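Local coordinates for protein glycosyltransferase (duf1792) (Streptococcus sanguinis, PDB 5V4A) that binds UDP and probably transfers sugar from a UDP-linked donor, forming the C-terminal GT-D-type (DUF1792) glycosyltransferase domain of a longer protein, at residues 40-44 against 200-204; 44-50 against 174-178. All blocks are in the same frame, centred on the assembly; numbering follows the deposited sequence.

Contact 1. Residues 40-44 against 200-204; sequences SIVYQ and LGPTA. With UDP (uridine-5'-diphosphate), chain C.
P202, near the start of helix 201-213, inserts its ring among I41, Y43 and Q44 of the loop that follows helix 30-36. Three approaches define its position. I41 CD1 lies 3.7 Å from P202 CG, and Q44 CB passes the same CG at 3.9 Å, the two side chains running in opposite directions. P202 CD then sits at the edge of the Y43 ring, near its plane, with Y43 CE1 3.8 Å away. L35 and E32 of helix 30-36 also touch P202.

Y43 uses a face for the nucleotide. With CG held between the backbone N and the carbonyl carbon (chi1 54°), the ring is placed so that UDP C6 stands 3.3 Å above its plane, over its centre. The phenol end lies beside the alpha-phosphate, but the modelled separation there is implausibly short and supports no bond type. Just before P202 the backbone itself binds UDP: G201 N donates to UDP O5' at 3.2 Å, although the N-H...O angle of 141° shows a bent bond.

Q44 reaches the polar side of the contact because its chain bends at chi2 (58°), bringing the amide round to water 1. This water donates to Q44 OE1 at 2.6 Å and to UDP O4 at 3.1 Å, while it accepts from T203 OG1 at 2.6 Å.

Both hydrogens of the water are therefore committed and T203 OG1 donates to it, so three bonds together fix its orientation. The result is a divided surface for UDP: the Y43 ring meets the uracil with one face while its edge packs on P202, a bridging water reads O4, and the start of a helix, whose dipole may favour negative charge, lies by the alpha-phosphate.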
loop_
_atom_site.group_PDB
_atom_site.type_symbol
_atom_site.label_atom_id
_atom_site.label_comp_id
_atom_site.label_asym_id
_atom_site.label_seq_id
_atom_site.Cartn_x
_atom_site.Cartn_y
_atom_site.Cartn_z
ATOM N N SER A 40 -14.999 -9.692 32.444
ATOM C CA SER A 40 -14.142 -8.518 32.363
ATOM C C SER A 40 -12.856 -8.883 31.634
ATOM O O SER A 40 -12.448 -10.050 31.601
ATOM C CB SER A 40 -13.810 -7.968 33.754
ATOM O OG SER A 40 -14.986 -7.585 34.458
ATOM N N ILE A 41 -12.227 -7.879 31.032
ATOM C CA ILE A 41 -10.895 -8.033 30.459
ATOM C C ILE A 41 -9.936 -7.073 31.171
ATOM O O ILE A 41 -10.350 -6.183 31.913
ATOM C CB ILE A 41 -10.886 -7.822 28.927
ATOM C CG1 ILE A 41 -11.275 -6.400 28.550
ATOM C CG2 ILE A 41 -11.823 -8.806 28.261
ATOM C CD1 ILE A 41 -11.106 -6.129 27.052
ATOM N N VAL A 42 -8.635 -7.237 30.902
ATOM C CA VAL A 42 -7.638 -6.563 31.734
ATOM C C VAL A 42 -7.789 -5.045 31.678
ATOM O O VAL A 42 -7.761 -4.377 32.719
ATOM C CB VAL A 42 -6.215 -7.010 31.358
ATOM C CG1 VAL A 42 -5.184 -6.142 32.082
ATOM C CG2 VAL A 42 -6.010 -8.467 31.752
ATOM N N TYR A 43 -7.984 -4.461 30.490
ATOM C CA TYR A 43 -8.151 -3.014 30.475
ATOM C C TYR A 43 -9.602 -2.575 30.256
ATOM O O TYR A 43 -9.848 -1.405 29.947
ATOM C CB TYR A 43 -7.216 -2.335 29.459
ATOM C CG TYR A 43 -7.242 -2.814 28.027
ATOM C CD1 TYR A 43 -8.429 -2.936 27.330
ATOM C CD2 TYR A 43 -6.048 -3.036 27.334
ATOM C CE1 TYR A 43 -8.440 -3.345 25.991
ATOM C CE2 TYR A 43 -6.044 -3.435 26.014
ATOM C CZ TYR A 43 -7.241 -3.591 25.341
ATOM O OH TYR A 43 -7.234 -3.995 24.022
ATOM N N GLN A 44 -10.573 -3.453 30.488
ATOM C CA GLN A 44 -11.973 -3.018 30.501
ATOM C C GLN A 44 -12.796 -3.944 31.382
ATOM O O GLN A 44 -12.963 -5.119 31.049
ATOM C CB GLN A 44 -12.546 -2.962 29.087
ATOM C CG GLN A 44 -14.008 -2.514 29.088
ATOM C CD GLN A 44 -14.209 -1.145 29.727
ATOM O OE1 GLN A 44 -13.738 -0.134 29.208
ATOM N NE2 GLN A 44 -14.925 -1.109 30.863
ATOM N N LEU A 200 -8.555 2.210 21.408
ATOM C CA LEU A 200 -9.232 2.374 22.688
ATOM C C LEU A 200 -9.996 1.127 23.110
ATOM O O LEU A 200 -11.012 1.238 23.804
ATOM C CB LEU A 200 -10.189 3.585 22.636
ATOM C CG LEU A 200 -10.568 4.330 23.928
ATOM C CD1 LEU A 200 -9.364 4.967 24.637
ATOM C CD2 LEU A 200 -11.680 5.374 23.648
ATOM N N GLY A 201 -9.504 -0.059 22.752
ATOM C CA GLY A 201 -10.112 -1.297 23.190
ATOM C C GLY A 201 -11.583 -1.384 22.846
ATOM O O GLY A 201 -12.017 -0.938 21.773
ATOM N N PRO A 202 -12.385 -1.941 23.764
ATOM C CA PRO A 202 -13.822 -2.104 23.487
ATOM C C PRO A 202 -14.567 -0.782 23.332
ATOM O O PRO A 202 -15.563 -0.730 22.599
ATOM C CB PRO A 202 -14.318 -2.917 24.695
ATOM C CG PRO A 202 -13.078 -3.499 25.311
ATOM C CD PRO A 202 -12.014 -2.502 25.077
ATOM N N THR A 203 -14.120 0.284 24.006
ATOM C CA THR A 203 -14.734 1.597 23.830
ATOM C C THR A 203 -14.537 2.120 22.408
ATOM O O THR A 203 -15.400 2.840 21.887
ATOM C CB THR A 203 -14.172 2.586 24.856
ATOM O OG1 THR A 203 -14.318 2.033 26.172
ATOM C CG2 THR A 203 -14.856 3.955 24.779
ATOM N N ALA A 204 -13.427 1.766 21.762
ATOM C CA ALA A 204 -13.228 2.197 20.381
ATOM C C ALA A 204 -14.364 1.722 19.478
ATOM O O ALA A 204 -14.749 2.427 18.534
ATOM C CB ALA A 204 -11.882 1.686 19.854
HETATM N N1 UDP C . -7.066 1.069 25.519
HETATM C C2 UDP C . -7.220 2.293 26.126
HETATM N N3 UDP C . -8.232 2.363 27.047
HETATM C C4 UDP C . -9.090 1.346 27.419
HETATM C C5 UDP C . -8.876 0.110 26.737
HETATM C C6 UDP C . -7.897 0.014 25.815
HETATM O O2 UDP C . -6.511 3.254 25.872
HETATM O O4 UDP C . -9.973 1.566 28.269
HETATM C "C1'" UDP C . -6.031 0.961 24.456
HETATM C "C2'" UDP C . -4.758 0.190 24.782
HETATM O "O2'" UDP C . -3.870 0.971 25.580
HETATM C "C3'" UDP C . -4.234 -0.083 23.356
HETATM C "C4'" UDP C . -5.520 -0.182 22.511
HETATM O "O4'" UDP C . -6.592 0.265 23.368
HETATM O "O3'" UDP C . -3.464 0.994 22.835
HETATM C "C5'" UDP C . -5.831 -1.547 21.944
HETATM O "O5'" UDP C . -7.129 -1.607 21.312
HETATM P PA UDP C . -7.711 -2.979 20.782
HETATM O O1A UDP C . -8.012 -3.927 21.940
HETATM O O2A UDP C . -8.831 -2.641 19.870
HETATM O O3A UDP C . -6.473 -3.645 19.949
HETATM P PB UDP C . -6.363 -4.838 18.903
HETATM O O1B UDP C . -7.822 -5.282 18.735
HETATM O O2B UDP C . -5.556 -5.906 19.678
HETATM O O3B UDP C . -5.735 -4.392 17.618
HETATM O O HOH W 1 -12.502 0.287 26.971
#

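Contact 2. Residues 44-50 against 174-178; sequences QDFDPEL and RNAYS. With UDP (uridine-5'-diphosphate), chain C.
Y177 lays its ring against the first turn of helix 48-58, and its position can be traced atom by atom. CG is anti to the backbone N (chi1 -176°), which carries the ring outward from the 174-178 loop. At the root, Y177 CB lies 3.6 Å from Q44 OE1, the oxygen that also accepts a weak bond from Y177 N. The central contact of the ring is a CH-pi interaction, with L50 CB 3.8 Å from the centroid and only 7° off the normal. Over the same face, toward its CD1-CE1 rim, L50 CD1 comes 3.5 Å from Y177 CD1 and packs against CE1 as well. CD2 and CE2 lie near the D47 carboxylate, which comes in obliquely, Y177 CE2 being 3.8 Å from D47 OD1. At the tip, Y177 OH comes within 3.8 Å of E49 CB.

D47 is the N-cap of the helix. Its OD1 accepts from L50 N and, weakly, from E49 N, so the carboxylate near the ring is tied to the helix start.

A polar contact lies nearer the nucleotide. D45 N donates to N175 OD1 at 2.8 Å with an N-H...O angle of 164°, the donor tilted from the carbonyl plane. N175 returns a weak bond from ND2 to D45 OD2 at 3.2 Å. Q44 NE2 donates to D45 O in the carbonyl plane, on a lone pair, and also to water 2.

Next to N175, A176 N donates to UDP O4 at 3.0 Å. A backbone N-H can thus recognise the uracil carbonyl, and the N175 pairing and the Y177-L50 packing join this loop to 44-50 on either side of A176 in the sequence; this is consistent with selection for a base bearing an acceptor at that position.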
loop_
_atom_site.group_PDB
_atom_site.type_symbol
_atom_site.label_atom_id
_atom_site.label_comp_id
_atom_site.label_asym_id
_atom_site.label_seq_id
_atom_site.Cartn_x
_atom_site.Cartn_y
_atom_site.Cartn_z
ATOM N N GLN A 44 -10.573 -3.453 30.488
ATOM C CA GLN A 44 -11.973 -3.018 30.501
ATOM C C GLN A 44 -12.796 -3.944 31.382
ATOM O O GLN A 44 -12.963 -5.119 31.049
ATOM C CB GLN A 44 -12.546 -2.962 29.087
ATOM C CG GLN A 44 -14.008 -2.514 29.088
ATOM C CD GLN A 44 -14.209 -1.145 29.727
ATOM O OE1 GLN A 44 -13.738 -0.134 29.208
ATOM N NE2 GLN A 44 -14.925 -1.109 30.863
ATOM N N ASP A 45 -13.304 -3.412 32.503
ATOM C CA ASP A 45 -14.213 -4.164 33.357
ATOM C C ASP A 45 -15.558 -4.395 32.670
ATOM O O ASP A 45 -16.022 -3.588 31.857
ATOM C CB ASP A 45 -14.493 -3.434 34.680
ATOM C CG ASP A 45 -13.246 -3.202 35.523
ATOM O OD1 ASP A 45 -12.174 -3.774 35.216
ATOM O OD2 ASP A 45 -13.359 -2.457 36.523
ATOM N N PHE A 46 -16.210 -5.492 33.048
ATOM C CA PHE A 46 -17.542 -5.766 32.538
ATOM C C PHE A 46 -18.482 -4.617 32.875
ATOM O O PHE A 46 -18.506 -4.120 34.009
ATOM C CB PHE A 46 -18.089 -7.074 33.119
ATOM C CG PHE A 46 -19.553 -7.288 32.834
ATOM C CD1 PHE A 46 -20.499 -7.053 33.815
ATOM C CD2 PHE A 46 -19.985 -7.715 31.580
ATOM C CE1 PHE A 46 -21.860 -7.243 33.554
ATOM C CE2 PHE A 46 -21.340 -7.899 31.307
ATOM C CZ PHE A 46 -22.276 -7.671 32.302
ATOM N N ASP A 47 -19.256 -4.209 31.879
ATOM C CA ASP A 47 -20.318 -3.219 31.974
ATOM C C ASP A 47 -21.446 -3.757 31.108
ATOM O O ASP A 47 -21.211 -4.096 29.944
ATOM C CB ASP A 47 -19.856 -1.841 31.493
ATOM C CG ASP A 47 -20.976 -0.806 31.492
ATOM O OD1 ASP A 47 -21.943 -0.957 30.715
ATOM O OD2 ASP A 47 -20.872 0.183 32.247
ATOM N N PRO A 48 -22.655 -3.919 31.649
ATOM C CA PRO A 48 -23.719 -4.553 30.861
ATOM C C PRO A 48 -24.128 -3.729 29.650
ATOM O O PRO A 48 -24.543 -4.300 28.632
ATOM C CB PRO A 48 -24.870 -4.690 31.871
ATOM C CG PRO A 48 -24.614 -3.592 32.848
ATOM C CD PRO A 48 -23.120 -3.517 32.984
ATOM N N GLU A 49 -24.068 -2.399 29.739
ATOM C CA GLU A 49 -24.430 -1.581 28.588
ATOM C C GLU A 49 -23.412 -1.737 27.458
ATOM O O GLU A 49 -23.797 -1.845 26.291
ATOM C CB GLU A 49 -24.579 -0.121 29.007
ATOM C CG GLU A 49 -25.903 0.143 29.722
ATOM C CD GLU A 49 -26.014 1.545 30.280
ATOM O OE1 GLU A 49 -25.023 2.044 30.855
ATOM O OE2 GLU A 49 -27.098 2.150 30.144
ATOM N N LEU A 50 -22.120 -1.763 27.796
ATOM C CA LEU A 50 -21.067 -1.998 26.812
ATOM C C LEU A 50 -21.233 -3.350 26.122
ATOM O O LEU A 50 -21.250 -3.432 24.888
ATOM C CB LEU A 50 -19.699 -1.915 27.500
ATOM C CG LEU A 50 -18.488 -2.318 26.674
ATOM C CD1 LEU A 50 -18.421 -1.500 25.437
ATOM C CD2 LEU A 50 -17.194 -2.163 27.474
ATOM N N ARG A 174 -7.506 2.479 30.730
ATOM C CA ARG A 174 -8.340 1.319 30.989
ATOM C C ARG A 174 -9.695 1.837 31.434
ATOM O O ARG A 174 -9.809 2.966 31.910
ATOM C CB ARG A 174 -7.736 0.416 32.082
ATOM C CG ARG A 174 -7.627 1.105 33.427
ATOM C CD ARG A 174 -6.829 0.240 34.401
ATOM N NE ARG A 174 -6.994 0.656 35.798
ATOM C CZ ARG A 174 -7.992 0.261 36.586
ATOM N NH1 ARG A 174 -8.918 -0.574 36.126
ATOM N NH2 ARG A 174 -8.056 0.690 37.846
ATOM N N ASN A 175 -10.722 1.002 31.278
ATOM C CA ASN A 175 -12.080 1.369 31.688
ATOM C C ASN A 175 -12.516 2.699 31.057
ATOM O O ASN A 175 -13.128 3.550 31.708
ATOM C CB ASN A 175 -12.179 1.451 33.213
ATOM C CG ASN A 175 -12.080 0.094 33.898
ATOM O OD1 ASN A 175 -12.119 -0.963 33.264
ATOM N ND2 ASN A 175 -11.920 0.126 35.213
ATOM N N ALA A 176 -12.172 2.903 29.781
ATOM C CA ALA A 176 -12.530 4.160 29.122
ATOM C C ALA A 176 -14.026 4.266 28.865
ATOM O O ALA A 176 -14.534 5.378 28.666
ATOM C CB ALA A 176 -11.789 4.318 27.791
ATOM N N TYR A 177 -14.733 3.141 28.857
ATOM C CA TYR A 177 -16.155 3.183 28.542
ATOM C C TYR A 177 -16.922 4.107 29.480
ATOM O O TYR A 177 -17.920 4.713 29.070
ATOM C CB TYR A 177 -16.760 1.783 28.577
ATOM C CG TYR A 177 -18.214 1.817 28.151
ATOM C CD1 TYR A 177 -18.542 1.763 26.800
ATOM C CD2 TYR A 177 -19.254 1.922 29.085
ATOM C CE1 TYR A 177 -19.860 1.813 26.382
ATOM C CE2 TYR A 177 -20.580 1.968 28.666
ATOM C CZ TYR A 177 -20.866 1.916 27.308
ATOM O OH TYR A 177 -22.167 1.958 26.869
ATOM N N SER A 178 -16.492 4.241 30.735
ATOM C CA SER A 178 -17.266 5.101 31.626
ATOM C C SER A 178 -17.212 6.572 31.220
ATOM O O SER A 178 -18.013 7.364 31.727
ATOM C CB SER A 178 -16.789 4.950 33.075
ATOM O OG SER A 178 -15.622 5.705 33.311
HETATM N N1 UDP C . -7.066 1.069 25.519
HETATM C C2 UDP C . -7.220 2.293 26.126
HETATM N N3 UDP C . -8.232 2.363 27.047
HETATM C C4 UDP C . -9.090 1.346 27.419
HETATM C C5 UDP C . -8.876 0.110 26.737
HETATM C C6 UDP C . -7.897 0.014 25.815
HETATM O O2 UDP C . -6.511 3.254 25.872
HETATM O O4 UDP C . -9.973 1.566 28.269
HETATM C "C1'" UDP C . -6.031 0.961 24.456
HETATM C "C2'" UDP C . -4.758 0.190 24.782
HETATM O "O2'" UDP C . -3.870 0.971 25.580
HETATM C "C3'" UDP C . -4.234 -0.083 23.356
HETATM C "C4'" UDP C . -5.520 -0.182 22.511
HETATM O "O4'" UDP C . -6.592 0.265 23.368
HETATM O "O3'" UDP C . -3.464 0.994 22.835
HETATM C "C5'" UDP C . -5.831 -1.547 21.944
HETATM O "O5'" UDP C . -7.129 -1.607 21.312
HETATM P PA UDP C . -7.711 -2.979 20.782
HETATM O O1A UDP C . -8.012 -3.927 21.940
HETATM O O2A UDP C . -8.831 -2.641 19.870
HETATM O O3A UDP C . -6.473 -3.645 19.949
HETATM P PB UDP C . -6.363 -4.838 18.903
HETATM O O1B UDP C . -7.822 -5.282 18.735
HETATM O O2B UDP C . -5.556 -5.906 19.678
HETATM O O3B UDP C . -5.735 -4.392 17.618
HETATM O O HOH W 2 -15.849 1.405 32.175
#

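How the contacts relate
Both contacts border the UDP pocket, their centres about 7 Å apart, and contact 2 is nested within the chain loop that contact 1 closes. Q44 belongs to both, and its OE1 serves both: it accepts from water 1 toward 200-204 and, weakly, from Y177 N. The loops are joined directly by Y43 O to N175 N, 2.9 Å, a probable hydrogen bond; within the first loop S40 OG lies 2.8 Å from F46 N, another probable one. T203 OG1 packs 2.9 Å from Y177 N. The two contacts converge on UDP O4, while S115, S151, R116, K205, H223 and the carbonyl of P172 also bond UDP.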